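Inositol-1-monophosphatase SuhB (Mycobacterium tuberculosis, PDB 2Q74) probably hydrolyses inositol 1-phosphate to free myo-inositol and phosphate, as a magnesium-dependent, dimer-forming member of the inositol monophosphatase superfamily. Local coordinates at residues H162-T167 / V218-L223; M174-T179 / D204-G209; A192-H197 / Q280-L285; D224-H229 / L262-A267. All coordinates share one frame; numbering follows the deposited sequence.

Contact 1: residues H162-T167 / V218-L223; sequences HVLRCT and VAAGRL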
loop_
_atom_site.group_PDB
_atom_site.type_symbol
_atom_site.label_atom_id
_atom_site.label_comp_id
_atom_site.label_asym_id
_atom_site.label_seq_id
_atom_site.Cartn_x
_atom_site.Cartn_y
_atom_site.Cartn_z
ATOM N N HIS A 162 10.609 -2.170 19.392
ATOM C CA HIS A 162 10.114 -3.560 19.343
ATOM C C HIS A 162 11.036 -4.455 18.503
ATOM O O HIS A 162 11.637 -3.991 17.540
ATOM C CB HIS A 162 8.701 -3.626 18.750
ATOM C CG HIS A 162 7.869 -2.415 19.033
ATOM N ND1 HIS A 162 7.608 -1.968 20.312
ATOM C CD2 HIS A 162 7.244 -1.554 18.198
ATOM C CE1 HIS A 162 6.860 -0.880 20.251
ATOM N NE2 HIS A 162 6.629 -0.605 18.980
ATOM N N VAL A 163 11.132 -5.738 18.870
ATOM C CA VAL A 163 11.951 -6.696 18.141
ATOM C C VAL A 163 11.179 -7.129 16.916
ATOM O O VAL A 163 9.982 -7.348 16.994
ATOM C CB VAL A 163 12.303 -7.965 18.988
ATOM C CG1 VAL A 163 13.102 -8.990 18.172
ATOM C CG2 VAL A 163 13.070 -7.571 20.209
ATOM N N LEU A 164 11.876 -7.273 15.798
ATOM C CA LEU A 164 11.262 -7.741 14.577
ATOM C C LEU A 164 11.602 -9.195 14.317
ATOM O O LEU A 164 12.747 -9.659 14.545
ATOM C CB LEU A 164 11.692 -6.874 13.392
ATOM C CG LEU A 164 11.191 -5.418 13.442
ATOM C CD1 LEU A 164 11.600 -4.667 12.198
ATOM C CD2 LEU A 164 9.688 -5.379 13.645
ATOM N N ARG A 165 10.586 -9.904 13.838
ATOM C CA ARG A 165 10.689 -11.295 13.456
ATOM C C ARG A 165 9.744 -11.566 12.304
ATOM O O ARG A 165 8.577 -11.158 12.321
ATOM C CB ARG A 165 10.332 -12.194 14.636
ATOM C CG ARG A 165 11.451 -12.353 15.674
ATOM C CD ARG A 165 12.759 -12.803 15.009
ATOM N NE ARG A 165 13.488 -13.787 15.791
ATOM C CZ ARG A 165 14.606 -14.389 15.385
ATOM N NH1 ARG A 165 15.145 -14.094 14.202
ATOM N NH2 ARG A 165 15.196 -15.292 16.177
ATOM N N CYS A 166 10.244 -12.241 11.282
ATOM C CA CYS A 166 9.410 -12.561 10.142
ATOM C C CYS A 166 8.490 -13.703 10.514
ATOM O O CYS A 166 8.615 -14.282 11.576
ATOM C CB CYS A 166 10.264 -12.907 8.930
ATOM S SG CYS A 166 11.444 -14.175 9.310
ATOM N N THR A 167 7.549 -14.007 9.638
ATOM C CA THR A 167 6.510 -14.963 9.938
ATOM C C THR A 167 7.061 -16.377 9.878
ATOM O O THR A 167 8.189 -16.581 9.470
ATOM C CB THR A 167 5.353 -14.826 8.936
ATOM O OG1 THR A 167 5.832 -15.154 7.631
ATOM C CG2 THR A 167 4.809 -13.420 8.917
ATOM N N VAL A 218 8.587 -7.442 5.357
ATOM C CA VAL A 218 8.977 -8.845 5.500
ATOM C C VAL A 218 9.567 -9.063 6.901
ATOM O O VAL A 218 9.145 -9.956 7.636
ATOM C CB VAL A 218 9.959 -9.265 4.408
ATOM C CG1 VAL A 218 10.501 -10.643 4.678
ATOM C CG2 VAL A 218 9.263 -9.210 3.018
ATOM N N ALA A 219 10.449 -8.152 7.296
ATOM C CA ALA A 219 11.038 -8.156 8.610
ATOM C C ALA A 219 9.995 -8.097 9.716
ATOM O O ALA A 219 10.074 -8.804 10.692
ATOM C CB ALA A 219 12.009 -7.005 8.738
ATOM N N ALA A 220 9.015 -7.231 9.568
ATOM C CA ALA A 220 7.990 -7.038 10.583
ATOM C C ALA A 220 6.933 -8.132 10.564
ATOM O O ALA A 220 6.203 -8.291 11.530
ATOM C CB ALA A 220 7.329 -5.721 10.388
ATOM N N GLY A 221 6.842 -8.887 9.472
ATOM C CA GLY A 221 5.812 -9.925 9.322
ATOM C C GLY A 221 4.572 -9.419 8.605
ATOM O O GLY A 221 3.547 -10.074 8.627
ATOM N N ARG A 222 4.654 -8.264 7.963
ATOM C CA ARG A 222 3.513 -7.741 7.203
ATOM C C ARG A 222 3.440 -8.297 5.781
ATOM O O ARG A 222 2.408 -8.209 5.142
ATOM C CB ARG A 222 3.573 -6.228 7.169
ATOM C CG ARG A 222 3.649 -5.655 8.549
ATOM C CD ARG A 222 3.343 -4.187 8.565
ATOM N NE ARG A 222 3.774 -3.584 9.817
ATOM C CZ ARG A 222 3.507 -2.336 10.192
ATOM N NH1 ARG A 222 2.783 -1.528 9.418
ATOM N NH2 ARG A 222 3.971 -1.900 11.363
ATOM N N LEU A 223 4.552 -8.836 5.298
ATOM C CA LEU A 223 4.587 -9.665 4.105
ATOM C C LEU A 223 5.340 -10.929 4.489
ATOM O O LEU A 223 6.196 -10.880 5.373
ATOM C CB LEU A 223 5.347 -8.979 2.977
ATOM C CG LEU A 223 4.763 -7.690 2.407
ATOM C CD1 LEU A 223 5.805 -7.141 1.439
ATOM C CD2 LEU A 223 3.385 -7.896 1.733
HETATM O O HOH W 1 7.869 -11.981 7.251
#
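Leu-164 carries the apolar part of this contact, lying against the last turn of helix 211-220. Its two methyls divide the work: CD2 rests on CB of Ala-220 at 4.0 Å, while CD1 faces CB of Ala-219 at 4.2 Å. CG stands opposite the carbonyl carbon (chi1 -66°), which sends the branched end toward the helix, and the alanines are small enough to let the chain come near. At the far end CG2 of Thr-167 sits over Gly-221, 3.6 Å from the glycine O.

The polar part runs through water. One water takes the amide of Thr-167 (N to water O 3.1 Å) and donates to Leu-223 O at 2.7 Å, tying loop to turn; its bond to Val-218 O is modelled doubtfully short. OG1 of Thr-167 turns instead to Asp-224.

Gly-221 suits its place because phi there is positive (94°), an angle at which a side chain would jam against the preceding carbonyl; its N bonds to Val-218 O at 3.1 Å. Leu-223, beyond it, packs on Ile-116 of the second subunit. The helix thus ends in a Schellman motif, against which lies the chain leaving edge strand 160-163 of the seven-stranded sheet for the five-stranded one.

Contact 2: residues M174-T179 / D204-G209; sequences MALLGT and DVRRIG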
loop_
_atom_site.group_PDB
_atom_site.type_symbol
_atom_site.label_atom_id
_atom_site.label_comp_id
_atom_site.label_asym_id
_atom_site.label_seq_id
_atom_site.Cartn_x
_atom_site.Cartn_y
_atom_site.Cartn_z
ATOM N N MET A 174 0.273 -20.068 1.092
ATOM C CA MET A 174 -0.197 -19.322 2.245
ATOM C C MET A 174 0.567 -18.004 2.421
ATOM O O MET A 174 0.322 -17.262 3.370
ATOM C CB MET A 174 -0.011 -20.190 3.487
ATOM C CG MET A 174 -0.957 -21.366 3.545
ATOM S SD MET A 174 -2.596 -20.848 4.108
ATOM C CE MET A 174 -3.474 -20.359 2.593
ATOM N N ALA A 175 1.491 -17.722 1.506
ATOM C CA ALA A 175 2.394 -16.601 1.651
ATOM C C ALA A 175 1.839 -15.346 0.956
ATOM O O ALA A 175 1.290 -15.427 -0.145
ATOM C CB ALA A 175 3.750 -16.967 1.106
ATOM N N LEU A 176 1.972 -14.197 1.624
ATOM C CA LEU A 176 1.644 -12.914 1.018
ATOM C C LEU A 176 2.925 -12.302 0.444
ATOM O O LEU A 176 3.880 -12.004 1.182
ATOM C CB LEU A 176 1.025 -11.989 2.061
ATOM C CG LEU A 176 0.540 -10.630 1.659
ATOM C CD1 LEU A 176 -0.581 -10.753 0.657
ATOM C CD2 LEU A 176 0.085 -9.934 2.925
ATOM N N LEU A 177 2.931 -12.122 -0.873
ATOM C CA LEU A 177 4.121 -11.726 -1.584
ATOM C C LEU A 177 4.017 -10.279 -2.057
ATOM O O LEU A 177 3.040 -9.895 -2.693
ATOM C CB LEU A 177 4.309 -12.632 -2.786
ATOM C CG LEU A 177 5.502 -12.344 -3.682
ATOM C CD1 LEU A 177 6.823 -12.762 -3.015
ATOM C CD2 LEU A 177 5.296 -13.061 -4.980
ATOM N N GLY A 178 5.061 -9.500 -1.782
ATOM C CA GLY A 178 5.185 -8.163 -2.327
ATOM C C GLY A 178 6.089 -8.147 -3.546
ATOM O O GLY A 178 7.071 -8.885 -3.634
ATOM N N THR A 179 5.765 -7.313 -4.513
ATOM C CA THR A 179 6.654 -7.124 -5.661
ATOM C C THR A 179 6.698 -5.702 -6.116
ATOM O O THR A 179 5.907 -4.879 -5.690
ATOM C CB THR A 179 6.244 -7.985 -6.866
ATOM O OG1 THR A 179 4.838 -7.856 -7.109
ATOM C CG2 THR A 179 6.558 -9.408 -6.576
ATOM N N ASP A 204 -1.704 -14.199 -1.888
ATOM C CA ASP A 204 -2.098 -12.954 -2.580
ATOM C C ASP A 204 -0.821 -12.143 -2.872
ATOM O O ASP A 204 0.277 -12.519 -2.475
ATOM C CB ASP A 204 -3.085 -12.132 -1.743
ATOM C CG ASP A 204 -3.975 -11.172 -2.603
ATOM O OD1 ASP A 204 -3.664 -10.934 -3.785
ATOM O OD2 ASP A 204 -4.992 -10.627 -2.089
ATOM N N VAL A 205 -0.957 -11.050 -3.595
ATOM C CA VAL A 205 0.184 -10.231 -3.990
ATOM C C VAL A 205 -0.056 -8.795 -3.537
ATOM O O VAL A 205 -1.189 -8.338 -3.519
ATOM C CB VAL A 205 0.396 -10.313 -5.550
ATOM C CG1 VAL A 205 1.554 -9.466 -6.023
ATOM C CG2 VAL A 205 0.616 -11.744 -5.966
ATOM N N ARG A 206 1.014 -8.108 -3.168
ATOM C CA ARG A 206 0.969 -6.696 -2.818
ATOM C C ARG A 206 1.979 -5.909 -3.677
ATOM O O ARG A 206 3.104 -6.379 -3.902
ATOM C CB ARG A 206 1.286 -6.508 -1.323
ATOM C CG ARG A 206 0.168 -6.896 -0.314
ATOM C CD ARG A 206 -1.148 -6.070 -0.486
ATOM N NE ARG A 206 -2.265 -6.961 -0.836
ATOM C CZ ARG A 206 -3.191 -7.410 0.013
ATOM N NH1 ARG A 206 -3.195 -7.024 1.274
ATOM N NH2 ARG A 206 -4.141 -8.227 -0.404
ATOM N N ARG A 207 1.570 -4.732 -4.166
ATOM C CA ARG A 207 2.462 -3.852 -4.925
ATOM C C ARG A 207 2.327 -2.442 -4.410
ATOM O O ARG A 207 1.422 -1.693 -4.805
ATOM C CB ARG A 207 2.148 -3.957 -6.419
ATOM C CG ARG A 207 2.762 -2.897 -7.394
ATOM C CD ARG A 207 4.226 -3.145 -7.693
ATOM N NE ARG A 207 4.616 -3.984 -8.858
ATOM C CZ ARG A 207 3.901 -4.923 -9.499
ATOM N NH1 ARG A 207 2.638 -5.219 -9.205
ATOM N NH2 ARG A 207 4.478 -5.583 -10.499
ATOM N N ILE A 208 3.280 -2.054 -3.590
ATOM C CA ILE A 208 3.183 -0.876 -2.749
ATOM C C ILE A 208 3.974 0.342 -3.237
ATOM O O ILE A 208 3.610 1.464 -2.916
ATOM C CB ILE A 208 3.572 -1.267 -1.310
ATOM C CG1 ILE A 208 2.439 -2.097 -0.705
ATOM C CG2 ILE A 208 3.892 -0.047 -0.405
ATOM C CD1 ILE A 208 2.808 -2.701 0.623
ATOM N N GLY A 209 5.022 0.145 -4.017
ATOM C CA GLY A 209 5.801 1.233 -4.593
ATOM C C GLY A 209 7.069 1.618 -3.839
ATOM O O GLY A 209 7.602 2.723 -4.093
#
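Leu-177 sits between Asp-204 and Arg-206 where strand 176-179 runs parallel to strand 204-206, outermost in this chain's sheet, the two strands of a beta-alpha-beta unit whose helix is 188-198. Its N gives its hydrogen to Asp-204 O at 3.1 Å in an almost straight bond (179°), and its O receives Arg-206 N at 2.7 Å. Arg-206 O in turn accepts Thr-179 N at 2.9 Å. Gly-178 N points instead to Ala-225 of the next strand.

The side chain of Asp-204 satisfies one further backbone amide: OD1 accepts Val-205 N from the anti side of the carboxylate. OD2 forms a salt bridge with Arg-206 NH2 at 3.1 Å, though the hydrogen bond within it is weak. Bends at chi2 and chi3 bring NE of Arg-206 back to bond with Val-205 O from above the carbonyl plane. Together these contacts, one of them weak, probably restrict the guanidinium, which by similarity belongs to a substrate-binding residue; it lies near Asn-111 of the second subunit.

Leucine suits position 176 because its methyl CD1 can lie over the centre of the Arg-206 guanidinium. Where the pairing ends, OG1 of Thr-179 lies over the Arg-207 guanidinium, 3.9 Å from CZ.

Contact 3: residues A192-H197 / Q280-L285; sequences AELLAH and QRFNGL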
loop_
_atom_site.group_PDB
_atom_site.type_symbol
_atom_site.label_atom_id
_atom_site.label_comp_id
_atom_site.label_asym_id
_atom_site.label_seq_id
_atom_site.Cartn_x
_atom_site.Cartn_y
_atom_site.Cartn_z
ATOM N N ALA A 192 5.928 -8.723 -15.390
ATOM C CA ALA A 192 4.499 -8.911 -15.127
ATOM C C ALA A 192 4.043 -10.301 -15.550
ATOM O O ALA A 192 3.241 -10.948 -14.877
ATOM C CB ALA A 192 3.692 -7.846 -15.846
ATOM N N GLU A 193 4.586 -10.746 -16.671
ATOM C CA GLU A 193 4.320 -12.069 -17.221
ATOM C C GLU A 193 4.797 -13.133 -16.236
ATOM O O GLU A 193 4.087 -14.095 -15.939
ATOM C CB GLU A 193 5.067 -12.222 -18.553
ATOM C CG GLU A 193 4.376 -13.076 -19.601
ATOM C CD GLU A 193 3.382 -12.287 -20.447
ATOM O OE1 GLU A 193 3.749 -11.190 -20.942
ATOM O OE2 GLU A 193 2.236 -12.773 -20.628
ATOM N N LEU A 194 6.015 -12.948 -15.738
ATOM C CA LEU A 194 6.584 -13.822 -14.724
ATOM C C LEU A 194 5.712 -13.900 -13.483
ATOM O O LEU A 194 5.505 -14.982 -12.944
ATOM C CB LEU A 194 7.976 -13.327 -14.326
ATOM C CG LEU A 194 8.664 -14.023 -13.145
ATOM C CD1 LEU A 194 9.229 -15.353 -13.553
ATOM C CD2 LEU A 194 9.756 -13.138 -12.598
ATOM N N LEU A 195 5.219 -12.754 -13.021
ATOM C CA LEU A 195 4.408 -12.706 -11.816
ATOM C C LEU A 195 3.099 -13.440 -11.973
ATOM O O LEU A 195 2.664 -14.121 -11.056
ATOM C CB LEU A 195 4.127 -11.261 -11.385
ATOM C CG LEU A 195 5.328 -10.508 -10.805
ATOM C CD1 LEU A 195 4.963 -9.077 -10.361
ATOM C CD2 LEU A 195 5.962 -11.307 -9.645
ATOM N N ALA A 196 2.462 -13.294 -13.128
ATOM C CA ALA A 196 1.221 -14.003 -13.391
ATOM C C ALA A 196 1.426 -15.499 -13.128
ATOM O O ALA A 196 0.569 -16.147 -12.559
ATOM C CB ALA A 196 0.738 -13.737 -14.798
ATOM N N HIS A 197 2.587 -16.028 -13.471
ATOM C CA HIS A 197 2.868 -17.436 -13.223
ATOM C C HIS A 197 2.953 -17.787 -11.742
ATOM O O HIS A 197 2.517 -18.860 -11.334
ATOM C CB HIS A 197 4.162 -17.869 -13.919
ATOM C CG HIS A 197 4.090 -17.834 -15.416
ATOM N ND1 HIS A 197 5.182 -18.093 -16.216
ATOM C CD2 HIS A 197 3.067 -17.553 -16.258
ATOM C CE1 HIS A 197 4.833 -17.989 -17.485
ATOM N NE2 HIS A 197 3.554 -17.658 -17.537
ATOM N N GLN A 280 12.866 -19.584 -10.295
ATOM C CA GLN A 280 13.794 -20.189 -11.260
ATOM C C GLN A 280 13.021 -20.883 -12.367
ATOM O O GLN A 280 13.266 -20.664 -13.554
ATOM C CB GLN A 280 14.700 -21.216 -10.589
ATOM C CG GLN A 280 15.716 -20.614 -9.638
ATOM C CD GLN A 280 16.812 -21.587 -9.250
ATOM O OE1 GLN A 280 17.276 -21.575 -8.108
ATOM N NE2 GLN A 280 17.233 -22.436 -10.197
ATOM N N ARG A 281 12.061 -21.698 -11.956
ATOM C CA ARG A 281 11.172 -22.385 -12.875
ATOM C C ARG A 281 10.601 -21.489 -13.987
ATOM O O ARG A 281 10.237 -21.991 -15.045
ATOM C CB ARG A 281 10.038 -23.023 -12.080
ATOM C CG ARG A 281 9.016 -23.711 -12.924
ATOM C CD ARG A 281 8.052 -24.532 -12.094
ATOM N NE ARG A 281 7.464 -25.577 -12.927
ATOM C CZ ARG A 281 6.675 -26.562 -12.496
ATOM N NH1 ARG A 281 6.331 -26.659 -11.211
ATOM N NH2 ARG A 281 6.221 -27.449 -13.374
ATOM N N PHE A 282 10.522 -20.181 -13.755
ATOM C CA PHE A 282 10.055 -19.239 -14.777
ATOM C C PHE A 282 11.077 -18.157 -15.157
ATOM O O PHE A 282 10.744 -17.239 -15.900
ATOM C CB PHE A 282 8.781 -18.539 -14.295
ATOM C CG PHE A 282 7.681 -19.472 -13.888
ATOM C CD1 PHE A 282 7.068 -19.341 -12.649
ATOM C CD2 PHE A 282 7.241 -20.466 -14.738
ATOM C CE1 PHE A 282 6.042 -20.197 -12.266
ATOM C CE2 PHE A 282 6.214 -21.320 -14.355
ATOM C CZ PHE A 282 5.620 -21.185 -13.117
ATOM N N ASN A 283 12.304 -18.258 -14.647
ATOM C CA ASN A 283 13.362 -17.262 -14.894
ATOM C C ASN A 283 13.096 -15.881 -14.324
ATOM O O ASN A 283 12.629 -14.991 -15.035
ATOM C CB ASN A 283 13.669 -17.131 -16.389
ATOM C CG ASN A 283 14.821 -17.996 -16.817
ATOM O OD1 ASN A 283 15.380 -17.800 -17.896
ATOM N ND2 ASN A 283 15.191 -18.963 -15.979
ATOM N N GLY A 284 13.420 -15.702 -13.047
ATOM C CA GLY A 284 13.283 -14.401 -12.378
ATOM C C GLY A 284 14.336 -14.120 -11.306
ATOM O O GLY A 284 14.667 -12.944 -11.049
ATOM N N LEU A 285 14.848 -15.192 -10.677
ATOM C CA LEU A 285 15.866 -15.095 -9.624
ATOM C C LEU A 285 17.272 -14.928 -10.202
ATOM O O LEU A 285 18.262 -15.061 -9.467
ATOM C CB LEU A 285 15.809 -16.336 -8.693
#
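Leu-194 and His-197, one turn apart on helix 188-198, are the residues that meet the loop following helix 272-280. In Leu-194 CG lies trans to the backbone N (chi1 173°), which carries the two methyls out to the loop, where they part. CD1 comes near CB and the carbonyl O of Phe-282, and CD2 reaches CA of Gly-284 at 3.8 Å. Glycine suits that place, having no side chain on the side that faces the leucine. The Gly-284 carbonyl is taken by the hydroxyl of Tyr-227 on the central strand 225-231.

Both partners flank the five-stranded sheet on the same side, and the contact is packing within one helical layer of the alpha-beta sandwich, away from the annotated sites. A type I beta turn from Gln-280 to Asn-283, closed by Asn-283 N to Gln-280 O at 2.8 Å, presents the phenylalanine to the helix.

The CB of His-197 lies over the face of the Phe-282 ring, 3.5 Å from the centroid and 16° off the normal, a CH-pi contact. The imidazole then turns its edge to the same face: the centroids are 4.7 Å apart and the planes meet at 64°, an edge-to-face pair, with ND1 3.5 Å from CD2 of Phe-282. The flat phenyl suits its place by offering one face to both groups. Its opposite face carries CG of Arg-281.

Contact 4: residues D224-H229 / L262-A267; sequences DAYYEH and LVVVAA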
loop_
_atom_site.group_PDB
_atom_site.type_symbol
_atom_site.label_atom_id
_atom_site.label_comp_id
_atom_site.label_asym_id
_atom_site.label_seq_id
_atom_site.Cartn_x
_atom_site.Cartn_y
_atom_site.Cartn_z
ATOM N N ASP A 224 5.040 -12.042 3.814
ATOM C CA ASP A 224 5.764 -13.287 4.007
ATOM C C ASP A 224 6.995 -13.350 3.117
ATOM O O ASP A 224 7.949 -14.068 3.424
ATOM C CB ASP A 224 4.864 -14.473 3.702
ATOM C CG ASP A 224 3.772 -14.670 4.743
ATOM O OD1 ASP A 224 4.023 -14.661 5.965
ATOM O OD2 ASP A 224 2.622 -14.829 4.309
ATOM N N ALA A 225 6.956 -12.631 1.994
ATOM C CA ALA A 225 8.098 -12.547 1.082
ATOM C C ALA A 225 8.051 -11.349 0.195
ATOM O O ALA A 225 7.001 -10.673 0.024
ATOM C CB ALA A 225 8.178 -13.763 0.211
ATOM N N TYR A 226 9.189 -11.106 -0.435
ATOM C CA TYR A 226 9.296 -9.995 -1.366
ATOM C C TYR A 226 10.222 -10.363 -2.494
ATOM O O TYR A 226 11.261 -10.941 -2.263
ATOM C CB TYR A 226 9.823 -8.762 -0.633
ATOM C CG TYR A 226 10.327 -7.662 -1.524
ATOM C CD1 TYR A 226 9.452 -6.974 -2.378
ATOM C CD2 TYR A 226 11.673 -7.290 -1.508
ATOM C CE1 TYR A 226 9.908 -5.916 -3.210
ATOM C CE2 TYR A 226 12.152 -6.260 -2.331
ATOM C CZ TYR A 226 11.247 -5.562 -3.178
ATOM O OH TYR A 226 11.715 -4.560 -3.971
ATOM N N TYR A 227 9.827 -10.004 -3.712
ATOM C CA TYR A 227 10.632 -10.269 -4.911
ATOM C C TYR A 227 10.580 -9.074 -5.875
ATOM O O TYR A 227 9.502 -8.639 -6.306
ATOM C CB TYR A 227 10.136 -11.529 -5.638
ATOM C CG TYR A 227 10.584 -11.599 -7.076
ATOM C CD1 TYR A 227 11.914 -11.812 -7.382
ATOM C CD2 TYR A 227 9.699 -11.401 -8.124
ATOM C CE1 TYR A 227 12.374 -11.857 -8.703
ATOM C CE2 TYR A 227 10.135 -11.433 -9.456
ATOM C CZ TYR A 227 11.496 -11.675 -9.742
ATOM O OH TYR A 227 12.023 -11.736 -11.034
ATOM N N GLU A 228 11.762 -8.570 -6.221
ATOM C CA GLU A 228 11.884 -7.562 -7.255
ATOM C C GLU A 228 13.142 -7.727 -8.105
ATOM O O GLU A 228 14.230 -7.985 -7.597
ATOM C CB GLU A 228 11.846 -6.156 -6.660
ATOM C CG GLU A 228 11.558 -5.091 -7.712
ATOM C CD GLU A 228 11.345 -3.735 -7.142
ATOM O OE1 GLU A 228 10.764 -3.620 -6.042
ATOM O OE2 GLU A 228 11.767 -2.763 -7.807
ATOM N N HIS A 229 12.961 -7.538 -9.407
ATOM C CA HIS A 229 14.025 -7.616 -10.389
ATOM C C HIS A 229 14.451 -6.217 -10.840
ATOM O O HIS A 229 13.734 -5.565 -11.596
ATOM C CB HIS A 229 13.532 -8.412 -11.595
ATOM C CG HIS A 229 14.610 -8.762 -12.562
ATOM N ND1 HIS A 229 15.475 -9.815 -12.356
ATOM C CD2 HIS A 229 14.962 -8.207 -13.747
ATOM C CE1 HIS A 229 16.320 -9.889 -13.371
ATOM N NE2 HIS A 229 16.026 -8.927 -14.229
ATOM N N LEU A 262 19.914 -4.695 -8.940
ATOM C CA LEU A 262 20.046 -6.043 -8.387
ATOM C C LEU A 262 18.730 -6.815 -8.404
ATOM O O LEU A 262 17.654 -6.242 -8.537
ATOM C CB LEU A 262 20.555 -5.994 -6.945
ATOM C CG LEU A 262 21.868 -5.258 -6.681
ATOM C CD1 LEU A 262 22.253 -5.412 -5.231
ATOM C CD2 LEU A 262 22.990 -5.759 -7.558
ATOM N N VAL A 263 18.846 -8.134 -8.275
ATOM C CA VAL A 263 17.701 -9.001 -8.091
ATOM C C VAL A 263 17.636 -9.327 -6.618
ATOM O O VAL A 263 18.603 -9.832 -6.053
ATOM C CB VAL A 263 17.834 -10.286 -8.889
ATOM C CG1 VAL A 263 16.671 -11.223 -8.590
ATOM C CG2 VAL A 263 17.909 -9.963 -10.365
ATOM N N VAL A 264 16.492 -9.029 -6.005
ATOM C CA VAL A 264 16.310 -9.187 -4.574
ATOM C C VAL A 264 15.216 -10.187 -4.309
ATOM O O VAL A 264 14.101 -10.061 -4.873
ATOM C CB VAL A 264 15.892 -7.860 -3.903
ATOM C CG1 VAL A 264 15.829 -8.027 -2.379
ATOM C CG2 VAL A 264 16.834 -6.728 -4.301
ATOM N N VAL A 265 15.537 -11.176 -3.470
ATOM C CA VAL A 265 14.540 -12.086 -2.920
ATOM C C VAL A 265 14.671 -12.095 -1.399
ATOM O O VAL A 265 15.761 -12.244 -0.857
ATOM C CB VAL A 265 14.657 -13.492 -3.495
ATOM C CG1 VAL A 265 13.562 -14.382 -2.920
ATOM C CG2 VAL A 265 14.558 -13.450 -5.008
ATOM N N ALA A 266 13.559 -11.869 -0.715
ATOM C CA ALA A 266 13.522 -11.892 0.740
ATOM C C ALA A 266 12.272 -12.641 1.181
ATOM O O ALA A 266 11.184 -12.316 0.757
ATOM C CB ALA A 266 13.528 -10.490 1.283
ATOM N N ALA A 267 12.423 -13.654 2.019
ATOM C CA ALA A 267 11.292 -14.500 2.369
ATOM C C ALA A 267 11.441 -15.084 3.761
ATOM O O ALA A 267 12.562 -15.314 4.232
ATOM C CB ALA A 267 11.169 -15.628 1.353
#
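Tyr-227 and Val-265 meet on one face of the sheet, where the tyrosine ring turns its edge to the valine: CD1 lies 3.9 Å from CG2 of Val-265. CG of the tyrosine is trans to the backbone N (chi1 161°), and the ring leans along the strand, so that its CE1 edge also approaches CG1 of Val-263 at 4.3 Å. A flat ring beside branched valines fills this face, which is covered by helix 272-280, with Leu-279 on the tyrosine and Leu-275 on Val-265. The phenol OH is satisfied by the loop after that helix. Further toward the start of strand 225-228, Ala-225 and Ala-267 pair CB to CB at 3.7 Å, small residues whose CA atoms can come within 4.0 Å beneath the same helix.

The backbones behind these side chains form an antiparallel ladder in the five-stranded mixed sheet of the inositol monophosphatase fold. Tyr-226 with Ala-266 and Glu-228 with Val-264 are its hydrogen-bonded pairs, each with two N-H...O bonds; the straightest, Val-264 N to Glu-228 O, is 3.0 Å long.

On the other face Tyr-226 slants across Val-264, its CE2 4.1 Å from CG1, while helix 211-220 packs over the ring. Its hydroxyl faces OE1 of Glu-228, two residues along, as a probable hydrogen bond whose modelled length is too short to trust.

Contacts 2 and 4 belong to the same five-stranded sheet, their centres about 10 Å apart, and are joined where Gly-178 N meets Ala-225 O at 2.9 Å. Asp-224 of contact 4 anchors two others: OD2 takes the amide of Leu-176 in contact 2, and OD1 probably bonds OG1 of Thr-167 in contact 1. Contact 3 lies on one side of this sheet, touching contact 4 through Gly-284 O and Tyr-227 OH at 2.9 Å. Toward the active site, contact 2 supplies Arg-206, a substrate residue by similarity, and the side chain of Tyr-226 in contact 4 stands about 7 Å from those of Asp-107 and Asp-235, probable magnesium ligands. Contact 3 is remote from these sites.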